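Local coordinates for protein possible galactose mutarotase (PDB 4RNL) that probably interconverts the alpha and beta anomers of galactose or a related aldose, at residues R88-S93 and F312-N317; V82-N87 and E144-A149; A92-D97 and P174-L179; R206-D211 and D242-L247; T274-L279 and L307-F312. One frame throughout, in Å; residues are numbered along the deposited sequence.

Contact 1: R88-S93 and F312-N317; sequences RIAGAS and FPDSPN
D314 and N317 reach across to the backbone of A90 and S93 from a loop that opens with a type II beta turn, F312 to S315, in the beta-rich aldose 1-epimerase fold. D314 takes the third place of that turn with a positive phi (65°), and its CG, anti to the backbone N (chi1 -159°), swings the carboxylate over to the corner at A90. There D314 OD1 receives A90 N at 2.9 Å in an almost straight bond from above the carboxylate plane. N317 ND2 meets the same oxygen on its syn side, 3.0 Å from D314 OD1, so an acid suits a place where two donors converge. With an alanine at D314, the A90 N-H and one hydrogen of the N317 amide would probably be left without their acceptor. The backbone adds a weak bond from D314 N to R88 O. I89 adds the apolar part: its CD1 lies 4.1 Å from P316 CG, the two side chains crossing at about a right angle, and its CG2 rests against the N317 amide. The second hydrogen of that amide goes to S93 O, 3.0 Å from N317 ND2 and in the amide plane.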
# COMPACT_ATOMS: atom_id res chain seq x y z
N ARG A 88 -0.21 11.72 4.68
CA ARG A 88 -0.79 12.93 5.26
C ARG A 88 -0.43 14.21 4.53
O ARG A 88 0.69 14.38 4.04
CB ARG A 88 -0.37 13.06 6.73
CG ARG A 88 -0.89 11.94 7.61
CD ARG A 88 -0.45 12.06 9.06
NE ARG A 88 -1.20 11.08 9.86
CZ ARG A 88 -0.86 9.80 9.98
NH1 ARG A 88 0.24 9.35 9.38
NH2 ARG A 88 -1.61 8.98 10.70
N ILE A 89 -1.41 15.12 4.47
CA ILE A 89 -1.17 16.49 4.03
C ILE A 89 -1.51 17.38 5.21
O ILE A 89 -2.64 17.38 5.71
CB ILE A 89 -2.05 16.85 2.82
CG1 ILE A 89 -1.66 15.99 1.61
CG2 ILE A 89 -1.94 18.36 2.49
CD1 ILE A 89 -2.59 16.15 0.39
N ALA A 90 -0.52 18.12 5.68
CA ALA A 90 -0.66 18.91 6.90
C ALA A 90 -1.78 19.94 6.78
O ALA A 90 -1.88 20.66 5.78
CB ALA A 90 0.66 19.58 7.25
N GLY A 91 -2.64 19.99 7.80
CA GLY A 91 -3.68 21.00 7.89
C GLY A 91 -4.80 20.81 6.88
O GLY A 91 -5.65 21.70 6.73
N ALA A 92 -4.81 19.67 6.21
CA ALA A 92 -5.80 19.37 5.17
C ALA A 92 -5.85 20.50 4.15
O ALA A 92 -6.93 20.91 3.71
CB ALA A 92 -7.18 19.14 5.78
N SER A 93 -4.68 21.02 3.79
CA SER A 93 -4.60 22.14 2.87
C SER A 93 -3.24 22.18 2.19
O SER A 93 -2.23 21.80 2.79
CB SER A 93 -4.81 23.45 3.63
OG SER A 93 -4.84 24.55 2.75
N PHE A 312 7.03 11.09 -0.25
CA PHE A 312 7.12 11.41 1.17
C PHE A 312 5.85 12.08 1.71
O PHE A 312 5.17 12.81 0.98
CB PHE A 312 8.30 12.36 1.44
CG PHE A 312 9.65 11.83 1.04
CD1 PHE A 312 9.83 10.51 0.63
CD2 PHE A 312 10.76 12.67 1.08
CE1 PHE A 312 11.10 10.05 0.27
CE2 PHE A 312 12.02 12.23 0.72
CZ PHE A 312 12.19 10.91 0.31
N PRO A 313 5.53 11.84 3.00
CA PRO A 313 4.40 12.53 3.65
C PRO A 313 4.50 14.04 3.50
O PRO A 313 5.60 14.58 3.57
CB PRO A 313 4.56 12.15 5.13
CG PRO A 313 5.25 10.81 5.09
CD PRO A 313 6.18 10.88 3.91
N ASP A 314 3.36 14.69 3.29
CA ASP A 314 3.24 16.14 3.25
C ASP A 314 3.99 16.79 2.08
O ASP A 314 4.32 17.97 2.13
CB ASP A 314 3.68 16.78 4.58
CG ASP A 314 3.12 18.18 4.76
OD1 ASP A 314 1.99 18.42 4.27
OD2 ASP A 314 3.79 19.04 5.38
N SER A 315 4.26 16.02 1.03
CA SER A 315 4.97 16.58 -0.13
C SER A 315 4.31 17.81 -0.78
O SER A 315 5.03 18.72 -1.22
CB SER A 315 5.25 15.50 -1.19
OG SER A 315 6.12 14.50 -0.66
N PRO A 316 2.97 17.87 -0.82
CA PRO A 316 2.38 19.08 -1.41
C PRO A 316 2.68 20.36 -0.62
O PRO A 316 2.47 21.46 -1.14
CB PRO A 316 0.87 18.78 -1.38
CG PRO A 316 0.81 17.28 -1.51
CD PRO A 316 1.94 16.82 -0.63
N ASN A 317 3.18 20.23 0.60
CA ASN A 317 3.59 21.39 1.39
C ASN A 317 5.09 21.47 1.57
O ASN A 317 5.59 22.31 2.33
CB ASN A 317 2.91 21.36 2.76
CG ASN A 317 1.45 21.69 2.69
OD1 ASN A 317 1.06 22.69 2.08
ND2 ASN A 317 0.61 20.85 3.30

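Contact 2: V82-N87 and E144-A149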
# COMPACT_ATOMS: atom_id res chain seq x y z
N VAL A 82 -4.61 3.09 -2.25
CA VAL A 82 -4.80 4.35 -1.54
C VAL A 82 -4.55 5.53 -2.48
O VAL A 82 -3.56 5.54 -3.22
CB VAL A 82 -3.86 4.45 -0.33
CG1 VAL A 82 -3.95 5.84 0.30
CG2 VAL A 82 -4.22 3.38 0.69
N GLY A 83 -5.44 6.52 -2.44
CA GLY A 83 -5.31 7.71 -3.27
C GLY A 83 -6.45 8.66 -2.92
O GLY A 83 -7.34 8.25 -2.16
N ARG A 84 -6.48 9.87 -3.47
CA ARG A 84 -5.56 10.35 -4.50
C ARG A 84 -4.16 10.64 -3.96
O ARG A 84 -3.18 10.67 -4.71
CB ARG A 84 -6.13 11.62 -5.15
CG ARG A 84 -5.38 12.11 -6.39
CD ARG A 84 -5.95 13.41 -6.94
NE ARG A 84 -7.35 13.31 -7.34
CZ ARG A 84 -7.91 14.09 -8.27
NH1 ARG A 84 -7.18 15.00 -8.90
NH2 ARG A 84 -9.19 13.95 -8.59
N TYR A 85 -4.08 10.88 -2.65
CA TYR A 85 -2.79 11.18 -2.02
C TYR A 85 -2.58 10.30 -0.80
O TYR A 85 -3.29 10.43 0.20
CB TYR A 85 -2.63 12.68 -1.68
CG TYR A 85 -1.20 12.98 -1.27
CD1 TYR A 85 -0.78 12.78 0.04
CD2 TYR A 85 -0.25 13.38 -2.20
CE1 TYR A 85 0.53 12.98 0.42
CE2 TYR A 85 1.07 13.60 -1.84
CZ TYR A 85 1.45 13.39 -0.52
OH TYR A 85 2.75 13.59 -0.13
N ALA A 86 -1.60 9.41 -0.87
CA ALA A 86 -1.34 8.48 0.22
C ALA A 86 -0.59 9.18 1.34
O ALA A 86 0.29 10.00 1.09
CB ALA A 86 -0.55 7.28 -0.26
N ASN A 87 -0.93 8.81 2.57
CA ASN A 87 -0.42 9.46 3.78
C ASN A 87 -0.97 10.88 3.99
O ASN A 87 -2.07 11.20 3.53
CB ASN A 87 1.11 9.40 3.86
CG ASN A 87 1.59 9.23 5.28
OD1 ASN A 87 1.83 10.20 5.98
ND2 ASN A 87 1.70 7.97 5.73
N GLU A 144 -12.90 14.98 -3.22
CA GLU A 144 -12.21 15.17 -1.95
C GLU A 144 -11.34 16.44 -1.93
O GLU A 144 -10.38 16.52 -1.17
CB GLU A 144 -11.37 13.94 -1.59
CG GLU A 144 -12.19 12.71 -1.20
CD GLU A 144 -12.93 12.90 0.11
OE1 GLU A 144 -12.58 13.81 0.89
OE2 GLU A 144 -13.88 12.13 0.36
N GLY A 145 -11.70 17.42 -2.75
CA GLY A 145 -10.99 18.68 -2.75
C GLY A 145 -9.80 18.78 -3.70
O GLY A 145 -9.27 19.86 -3.89
N PHE A 146 -9.39 17.65 -4.29
CA PHE A 146 -8.25 17.66 -5.20
C PHE A 146 -8.69 18.17 -6.57
O PHE A 146 -9.72 17.75 -7.08
CB PHE A 146 -7.65 16.25 -5.33
CG PHE A 146 -7.04 15.73 -4.05
CD1 PHE A 146 -5.72 16.03 -3.74
CD2 PHE A 146 -7.77 14.94 -3.18
CE1 PHE A 146 -5.14 15.56 -2.56
CE2 PHE A 146 -7.20 14.47 -1.99
CZ PHE A 146 -5.89 14.77 -1.68
N PRO A 147 -7.91 19.09 -7.17
CA PRO A 147 -8.30 19.66 -8.46
C PRO A 147 -7.96 18.73 -9.63
O PRO A 147 -7.03 17.92 -9.54
CB PRO A 147 -7.47 20.95 -8.53
CG PRO A 147 -6.22 20.61 -7.77
CD PRO A 147 -6.63 19.63 -6.68
N GLY A 148 -8.72 18.82 -10.71
CA GLY A 148 -8.42 18.04 -11.90
C GLY A 148 -9.08 16.68 -11.91
O GLY A 148 -9.13 16.00 -10.88
N ALA A 149 -9.60 16.29 -13.07
CA ALA A 149 -10.09 14.93 -13.24
C ALA A 149 -8.89 14.02 -13.47
O ALA A 149 -8.13 14.22 -14.42
CB ALA A 149 -11.05 14.85 -14.42
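R84 starts out straight toward F146, its CG anti to the backbone N (chi1 -171°), then bends at chi3 (-60°) so that the guanidinium slides along F146 toward the carbonyl of G148. F146 sends its ring the other way, and the two side chains run past each other in opposite directions. Their flat groups are nearly parallel, 16° apart, but displaced: it is F146 CB that lies over a guanidinium face, 3.6 Å from R84 NE, while R84 CB sits over the rim of the ring. At the far end two nitrogens grip one oxygen, R84 NH1 at 3.0 Å and R84 NH2 at 3.1 Å from G148 O, both with that oxygen in the guanidinium plane. S139 OG and T175 OG1 take further bonds from NH2 and NH1, so the buried charge is well provided with acceptors. Y85 CB touches F146 CZ at 3.9 Å. Glycine suits G148, whose backbone angles would jam a CB against the preceding carbonyl. This end-on arginine-to-carbonyl grip joins the loop after strand 81-82 to the connection between strands 132-139 and 150-159 in the beta-sandwich fold of the galactose mutarotases.

Contact 3: A92-D97 and P174-L179; sequences ASFVLD and PTVVNL
F94 and L96, alternate residues of strand 93-96, both turn their side chains toward 174-179, and apolar contact carries most of this junction. F94 CG stands between the backbone N and the carbonyl carbon (chi1 65°), the crowded position, and from there the far end of the ring meets V176 coming from the opposite direction. F94 CZ lies 3.7 Å from V176 CG2, with V176 CG1 close to CE2, so both branches of the valine touch the ring; a beta-branched residue suits a strand and offers two methyls at once. L96 extends differently, CG anti to its backbone N (chi1 179°), and puts a single methyl to work: L96 CD2 is 4.0 Å from P174 CB.

A second kind of contact is side chain on backbone. The same methyl presses on the peptide link that follows the proline, with L96 CD2 3.5 Å from T175 N. T175 itself faces away and bonds through OG1 to P147 O.

A charged group also brushes an apolar one. D97 OD2 is 3.5 Å from P174 CG, the two side chains crossing at about a right angle, but the carboxylate is claimed by a salt bridge to R327.

The touching parts run 154° apart, yet their backbones do not pair: strand 93-96 makes its hairpin with 99-102, and strand 175-176 pairs with 325-326. With no hydrogen bond across it, the junction joins these two small sheets mainly by apolar packing, while D97 and T175 find polar partners outside the two segments.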
# COMPACT_ATOMS: atom_id res chain seq x y z
N ALA A 92 -4.81 19.67 6.21
CA ALA A 92 -5.80 19.37 5.17
C ALA A 92 -5.85 20.50 4.15
O ALA A 92 -6.93 20.91 3.71
CB ALA A 92 -7.18 19.14 5.78
N SER A 93 -4.68 21.02 3.79
CA SER A 93 -4.60 22.14 2.87
C SER A 93 -3.24 22.18 2.19
O SER A 93 -2.23 21.80 2.79
CB SER A 93 -4.81 23.45 3.63
OG SER A 93 -4.84 24.55 2.75
N PHE A 94 -3.20 22.64 0.94
CA PHE A 94 -1.93 22.88 0.25
C PHE A 94 -2.12 23.91 -0.86
O PHE A 94 -3.25 24.22 -1.24
CB PHE A 94 -1.32 21.58 -0.30
CG PHE A 94 -2.14 20.90 -1.37
CD1 PHE A 94 -3.20 20.07 -1.04
CD2 PHE A 94 -1.85 21.10 -2.71
CE1 PHE A 94 -3.95 19.44 -2.02
CE2 PHE A 94 -2.59 20.48 -3.71
CZ PHE A 94 -3.64 19.65 -3.36
N VAL A 95 -1.01 24.46 -1.35
CA VAL A 95 -1.05 25.43 -2.44
C VAL A 95 -0.51 24.80 -3.72
O VAL A 95 0.54 24.15 -3.70
CB VAL A 95 -0.26 26.70 -2.09
CG1 VAL A 95 -0.26 27.70 -3.26
CG2 VAL A 95 -0.84 27.36 -0.86
N LEU A 96 -1.24 24.97 -4.81
CA LEU A 96 -0.76 24.50 -6.11
C LEU A 96 -1.05 25.58 -7.13
O LEU A 96 -2.19 26.03 -7.28
CB LEU A 96 -1.42 23.18 -6.51
CG LEU A 96 -1.01 22.60 -7.87
CD1 LEU A 96 0.48 22.35 -7.93
CD2 LEU A 96 -1.78 21.32 -8.18
N ASP A 97 0.00 26.01 -7.82
CA ASP A 97 -0.08 27.12 -8.77
C ASP A 97 -0.84 28.32 -8.22
O ASP A 97 -1.74 28.84 -8.88
CB ASP A 97 -0.69 26.66 -10.10
CG ASP A 97 0.13 25.57 -10.77
OD1 ASP A 97 1.31 25.39 -10.40
OD2 ASP A 97 -0.41 24.89 -11.67
N PRO A 174 -3.61 20.60 -13.39
CA PRO A 174 -2.56 20.32 -12.39
C PRO A 174 -3.15 19.80 -11.08
O PRO A 174 -4.17 20.30 -10.60
CB PRO A 174 -1.90 21.69 -12.18
CG PRO A 174 -2.09 22.39 -13.50
CD PRO A 174 -3.45 21.94 -14.00
N THR A 175 -2.51 18.78 -10.53
CA THR A 175 -2.98 18.15 -9.32
C THR A 175 -1.80 17.52 -8.61
O THR A 175 -0.67 17.61 -9.09
CB THR A 175 -4.06 17.10 -9.64
OG1 THR A 175 -4.78 16.77 -8.44
CG2 THR A 175 -3.45 15.82 -10.24
N VAL A 176 -2.04 16.90 -7.46
CA VAL A 176 -1.03 16.08 -6.82
C VAL A 176 -1.54 14.64 -6.78
O VAL A 176 -2.75 14.41 -6.67
CB VAL A 176 -0.67 16.57 -5.40
CG1 VAL A 176 -0.06 17.96 -5.44
CG2 VAL A 176 -1.91 16.56 -4.50
N VAL A 177 -0.61 13.69 -6.92
CA VAL A 177 -0.94 12.27 -6.98
C VAL A 177 0.15 11.48 -6.25
O VAL A 177 1.34 11.74 -6.44
CB VAL A 177 -0.99 11.74 -8.43
CG1 VAL A 177 -1.50 10.29 -8.44
CG2 VAL A 177 -1.87 12.59 -9.29
N ASN A 178 -0.26 10.52 -5.43
CA ASN A 178 0.67 9.66 -4.71
C ASN A 178 -0.09 8.39 -4.38
O ASN A 178 -0.79 8.33 -3.37
CB ASN A 178 1.15 10.37 -3.45
CG ASN A 178 2.20 9.59 -2.66
OD1 ASN A 178 2.98 8.80 -3.21
ND2 ASN A 178 2.23 9.82 -1.35
N LEU A 179 -0.01 7.38 -5.25
CA LEU A 179 -0.79 6.16 -5.06
C LEU A 179 0.06 5.05 -4.47
O LEU A 179 1.23 4.90 -4.82
CB LEU A 179 -1.37 5.69 -6.39
CG LEU A 179 -2.10 6.76 -7.19
CD1 LEU A 179 -2.60 6.21 -8.51
CD2 LEU A 179 -3.25 7.31 -6.37

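Contact 4: R206-D211 and D242-L247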
# COMPACT_ATOMS: atom_id res chain seq x y z
N ARG A 206 18.44 7.04 5.20
CA ARG A 206 17.79 8.21 5.80
C ARG A 206 16.30 7.98 6.02
O ARG A 206 15.71 7.11 5.38
CB ARG A 206 18.00 9.45 4.92
CG ARG A 206 19.44 9.88 4.77
CD ARG A 206 19.54 11.27 4.14
NE ARG A 206 20.92 11.70 3.94
CZ ARG A 206 21.57 12.54 4.74
NH1 ARG A 206 20.98 13.06 5.81
NH2 ARG A 206 22.83 12.86 4.46
N TYR A 207 15.70 8.76 6.91
CA TYR A 207 14.25 8.66 7.18
C TYR A 207 13.67 10.04 7.44
O TYR A 207 14.40 11.02 7.54
CB TYR A 207 13.95 7.70 8.34
CG TYR A 207 14.15 8.32 9.70
CD1 TYR A 207 15.43 8.63 10.16
CD2 TYR A 207 13.07 8.60 10.53
CE1 TYR A 207 15.62 9.21 11.41
CE2 TYR A 207 13.25 9.17 11.78
CZ TYR A 207 14.52 9.47 12.21
OH TYR A 207 14.70 10.06 13.44
N THR A 208 12.35 10.11 7.56
CA THR A 208 11.64 11.38 7.73
C THR A 208 11.08 11.50 9.15
O THR A 208 9.99 10.99 9.42
CB THR A 208 10.47 11.42 6.74
OG1 THR A 208 10.98 11.27 5.42
CG2 THR A 208 9.75 12.74 6.83
N PRO A 209 11.81 12.18 10.05
CA PRO A 209 11.30 12.36 11.42
C PRO A 209 10.02 13.19 11.40
O PRO A 209 9.91 14.09 10.57
CB PRO A 209 12.42 13.15 12.12
CG PRO A 209 13.61 13.08 11.24
CD PRO A 209 13.14 12.78 9.85
N VAL A 210 9.08 12.89 12.28
CA VAL A 210 7.77 13.56 12.26
C VAL A 210 7.39 14.09 13.64
O VAL A 210 7.98 13.69 14.65
CB VAL A 210 6.66 12.61 11.74
CG1 VAL A 210 6.85 12.32 10.24
CG2 VAL A 210 6.65 11.31 12.54
N ASP A 211 6.43 15.01 13.69
CA ASP A 211 5.87 15.45 14.96
C ASP A 211 4.89 14.40 15.48
O ASP A 211 4.74 13.33 14.88
CB ASP A 211 5.24 16.86 14.87
CG ASP A 211 4.04 16.92 13.92
OD1 ASP A 211 3.44 15.88 13.60
OD2 ASP A 211 3.67 18.05 13.51
N ASP A 242 5.83 4.07 12.41
CA ASP A 242 4.86 4.66 11.49
C ASP A 242 5.62 5.79 10.83
O ASP A 242 5.35 6.97 11.08
CB ASP A 242 3.64 5.18 12.24
CG ASP A 242 2.54 5.66 11.31
OD1 ASP A 242 2.67 5.46 10.08
OD2 ASP A 242 1.54 6.22 11.82
N HIS A 243 6.61 5.41 10.02
CA HIS A 243 7.63 6.35 9.54
C HIS A 243 7.97 6.10 8.09
O HIS A 243 7.98 4.95 7.63
CB HIS A 243 8.90 6.20 10.37
CG HIS A 243 8.73 6.62 11.80
ND1 HIS A 243 8.15 5.81 12.75
CD2 HIS A 243 9.03 7.78 12.42
CE1 HIS A 243 8.13 6.44 13.91
NE2 HIS A 243 8.66 7.64 13.74
N ASN A 244 8.25 7.18 7.37
CA ASN A 244 8.71 7.12 6.00
C ASN A 244 10.23 7.03 5.95
O ASN A 244 10.93 7.79 6.64
CB ASN A 244 8.26 8.38 5.24
CG ASN A 244 8.85 8.47 3.84
OD1 ASN A 244 8.38 7.80 2.91
ND2 ASN A 244 9.87 9.31 3.68
N PHE A 245 10.74 6.11 5.14
CA PHE A 245 12.17 6.00 4.86
C PHE A 245 12.48 6.60 3.49
O PHE A 245 11.75 6.38 2.53
CB PHE A 245 12.61 4.53 4.95
CG PHE A 245 12.55 3.97 6.34
CD1 PHE A 245 11.34 3.54 6.88
CD2 PHE A 245 13.69 3.94 7.13
CE1 PHE A 245 11.27 3.06 8.17
CE2 PHE A 245 13.62 3.46 8.43
CZ PHE A 245 12.42 3.03 8.96
N ALA A 246 13.57 7.36 3.40
CA ALA A 246 14.04 7.89 2.13
C ALA A 246 14.92 6.83 1.48
O ALA A 246 16.07 6.63 1.87
CB ALA A 246 14.83 9.19 2.36
N LEU A 247 14.38 6.15 0.49
CA LEU A 247 15.09 5.05 -0.16
C LEU A 247 16.30 5.56 -0.91
O LEU A 247 16.24 6.59 -1.59
CB LEU A 247 14.15 4.32 -1.12
CG LEU A 247 12.90 3.80 -0.41
CD1 LEU A 247 11.94 3.15 -1.41
CD2 LEU A 247 13.31 2.80 0.66
O HOH W 1 7.79 9.74 8.43
O HOH W 2 9.95 10.73 14.09
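T208 and N244 point to the same face of the sheet, and there their side chains meet: N244 ND2 donates to T208 OG1 at 2.8 Å, with the hydroxyl in the amide plane. N244 CG is anti to the backbone N (chi1 173°), which brings ND2 to the threonine hydroxyl; its OD1 then receives Q310 NE2, so the buried asparagine uses both ends. On this face A246 CB also lies 4.1 Å from R206 CB.

Y207 and F245 form the non-hydrogen-bonded pair on the other face, their CA atoms 4.1 Å apart. The rings do not stack on each other: F245 CD2 touches only the stem of the tyrosine, 4.0 Å from Y207 CB. The tyrosine ring instead stacks on F229, and P209 CD lies over a face near its rim.

H243 turns its CD2 corner to the edge of the Y207 ring and toward V210 CG2. Its ND1 accepts from D242 N, so NE2 can be a donor, and it makes a weak bond to a water that also receives V210 N.

Backbone bonds A246 N to R206 O and T208 N to N244 O (2.9 Å) hold the strands together, and a water bridges T208 O and N244 N, 2.7 Å from T208 O. This antiparallel pair lies next to the outermost strand 222-223 of the seven-stranded sheet in this mutarotase-type beta-sandwich.

Contact 5: T274-L279 and L307-F312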
# COMPACT_ATOMS: atom_id res chain seq x y z
N THR A 274 10.61 -1.34 -6.13
CA THR A 274 9.76 -0.20 -6.46
C THR A 274 10.49 0.89 -7.22
O THR A 274 11.72 0.98 -7.18
CB THR A 274 9.11 0.41 -5.19
OG1 THR A 274 8.08 1.34 -5.57
CG2 THR A 274 10.15 1.13 -4.33
N THR A 275 9.71 1.72 -7.91
CA THR A 275 10.21 2.93 -8.56
C THR A 275 10.18 4.11 -7.58
O THR A 275 10.80 5.15 -7.82
CB THR A 275 9.32 3.29 -9.74
OG1 THR A 275 7.95 3.31 -9.30
CG2 THR A 275 9.46 2.25 -10.86
N GLU A 276 9.45 3.95 -6.49
CA GLU A 276 9.20 5.05 -5.54
C GLU A 276 10.43 5.47 -4.74
O GLU A 276 11.34 4.66 -4.51
CB GLU A 276 8.08 4.65 -4.57
CG GLU A 276 6.71 4.52 -5.23
CD GLU A 276 6.11 5.88 -5.59
OE1 GLU A 276 6.39 6.87 -4.88
OE2 GLU A 276 5.36 5.96 -6.59
N PRO A 277 10.46 6.73 -4.28
CA PRO A 277 11.58 7.22 -3.47
C PRO A 277 11.41 6.98 -1.97
O PRO A 277 12.35 7.17 -1.18
CB PRO A 277 11.53 8.73 -3.73
CG PRO A 277 10.03 9.01 -3.88
CD PRO A 277 9.51 7.81 -4.63
N GLY A 278 10.21 6.58 -1.56
CA GLY A 278 9.94 6.45 -0.15
C GLY A 278 9.22 5.16 0.21
O GLY A 278 8.63 4.49 -0.64
N LEU A 279 9.29 4.82 1.49
CA LEU A 279 8.59 3.65 1.98
C LEU A 279 8.07 3.96 3.37
O LEU A 279 8.85 4.31 4.25
CB LEU A 279 9.53 2.44 1.99
CG LEU A 279 9.00 1.08 2.49
CD1 LEU A 279 9.75 -0.05 1.80
CD2 LEU A 279 9.20 0.95 3.98
N LEU A 307 4.32 -2.20 4.29
CA LEU A 307 5.45 -1.54 3.64
C LEU A 307 4.88 -0.84 2.42
O LEU A 307 4.69 -1.45 1.38
CB LEU A 307 6.49 -2.57 3.21
CG LEU A 307 7.10 -3.41 4.34
CD1 LEU A 307 7.93 -4.56 3.78
CD2 LEU A 307 7.96 -2.54 5.21
N GLU A 308 4.59 0.45 2.56
CA GLU A 308 3.90 1.19 1.51
C GLU A 308 4.87 2.05 0.74
O GLU A 308 5.42 3.02 1.28
CB GLU A 308 2.82 2.09 2.11
CG GLU A 308 1.98 1.40 3.17
CD GLU A 308 1.37 2.38 4.15
OE1 GLU A 308 0.88 3.43 3.69
OE2 GLU A 308 1.40 2.12 5.37
N THR A 309 5.08 1.71 -0.53
CA THR A 309 5.99 2.50 -1.37
C THR A 309 5.26 3.75 -1.80
O THR A 309 4.09 3.69 -2.20
CB THR A 309 6.44 1.68 -2.58
OG1 THR A 309 5.28 1.25 -3.29
CG2 THR A 309 7.22 0.43 -2.12
N GLN A 310 5.93 4.89 -1.73
CA GLN A 310 5.22 6.16 -1.84
C GLN A 310 6.18 7.32 -2.03
O GLN A 310 7.40 7.17 -1.89
CB GLN A 310 4.45 6.38 -0.53
CG GLN A 310 5.40 6.47 0.67
CD GLN A 310 4.70 6.87 1.94
OE1 GLN A 310 3.47 6.82 2.03
NE2 GLN A 310 5.48 7.30 2.94
N HIS A 311 5.64 8.48 -2.38
CA HIS A 311 6.37 9.73 -2.18
C HIS A 311 6.20 10.16 -0.72
O HIS A 311 5.33 9.64 -0.01
CB HIS A 311 5.89 10.81 -3.16
CG HIS A 311 6.53 10.73 -4.51
ND1 HIS A 311 6.58 9.56 -5.24
CD2 HIS A 311 7.13 11.67 -5.27
CE1 HIS A 311 7.20 9.78 -6.38
NE2 HIS A 311 7.55 11.05 -6.43
N PHE A 312 7.03 11.09 -0.25
CA PHE A 312 7.12 11.41 1.17
C PHE A 312 5.85 12.08 1.71
O PHE A 312 5.17 12.81 0.98
CB PHE A 312 8.30 12.36 1.44
CG PHE A 312 9.65 11.83 1.04
CD1 PHE A 312 9.83 10.51 0.63
CD2 PHE A 312 10.76 12.67 1.08
CE1 PHE A 312 11.10 10.05 0.27
CE2 PHE A 312 12.02 12.23 0.72
CZ PHE A 312 12.19 10.91 0.31
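H311 meets an acid at its ring edge and a proline over one face: its ND1 donates to E276 OE1 at 2.7 Å, although the position of that oxygen is somewhat doubtful, and P277 CG makes a CH-pi contact 3.8 Å from the centroid of the H311 ring. E276 reaches the imidazole by folding back at chi2 (-73°). Replacing H311 by an alanine is likely to leave E276 OE1 without this donor and P277 without the ring it packs on. Beside them the chains pair as strands of the seven-stranded antiparallel sheet of the mutarotase fold, where Q310 N binds G278 O at 2.9 Å. G278 must be small, since a CB would run into Q310 O and F312 CD1; the ring edge of F312 instead approaches P277 O. On the face of L279 and T309 the leucine meets L307, CD2 to CD2 at 3.9 Å, and T309 comes tip to tip with T274. Further out, S334 OG holds E276 OE2, and T336 OG1 bonds to the hydroxyls of both T274 and T309. T274 OG1 also accepts from E276 N, an ST turn that sets the acid's backbone, while N178 OD1 receives H311 N.

How the contacts relate
Contacts 4 and 5 belong to one sheet: their strands 242-246 and 278-282 are neighbours, with F245 N 2.7 Å from L279 O. From contact 5 the chain runs through F312 into contact 1. Y85 ties contact 2 to contact 1, its OH 3.1 Å from S315 N, and A86 N links contact 2 to contact 3 at N178 O, 2.8 Å away. Contacts 1 and 3 share A92 and S93, their centres about 8 Å apart; contacts 2 and 4 do not touch. R88, D242 and E308, from contacts 1, 4 and 5, each bond to bound glycerol, and N87 of contact 2 does so weakly, consistent with a sugar-binding pocket where these parts converge.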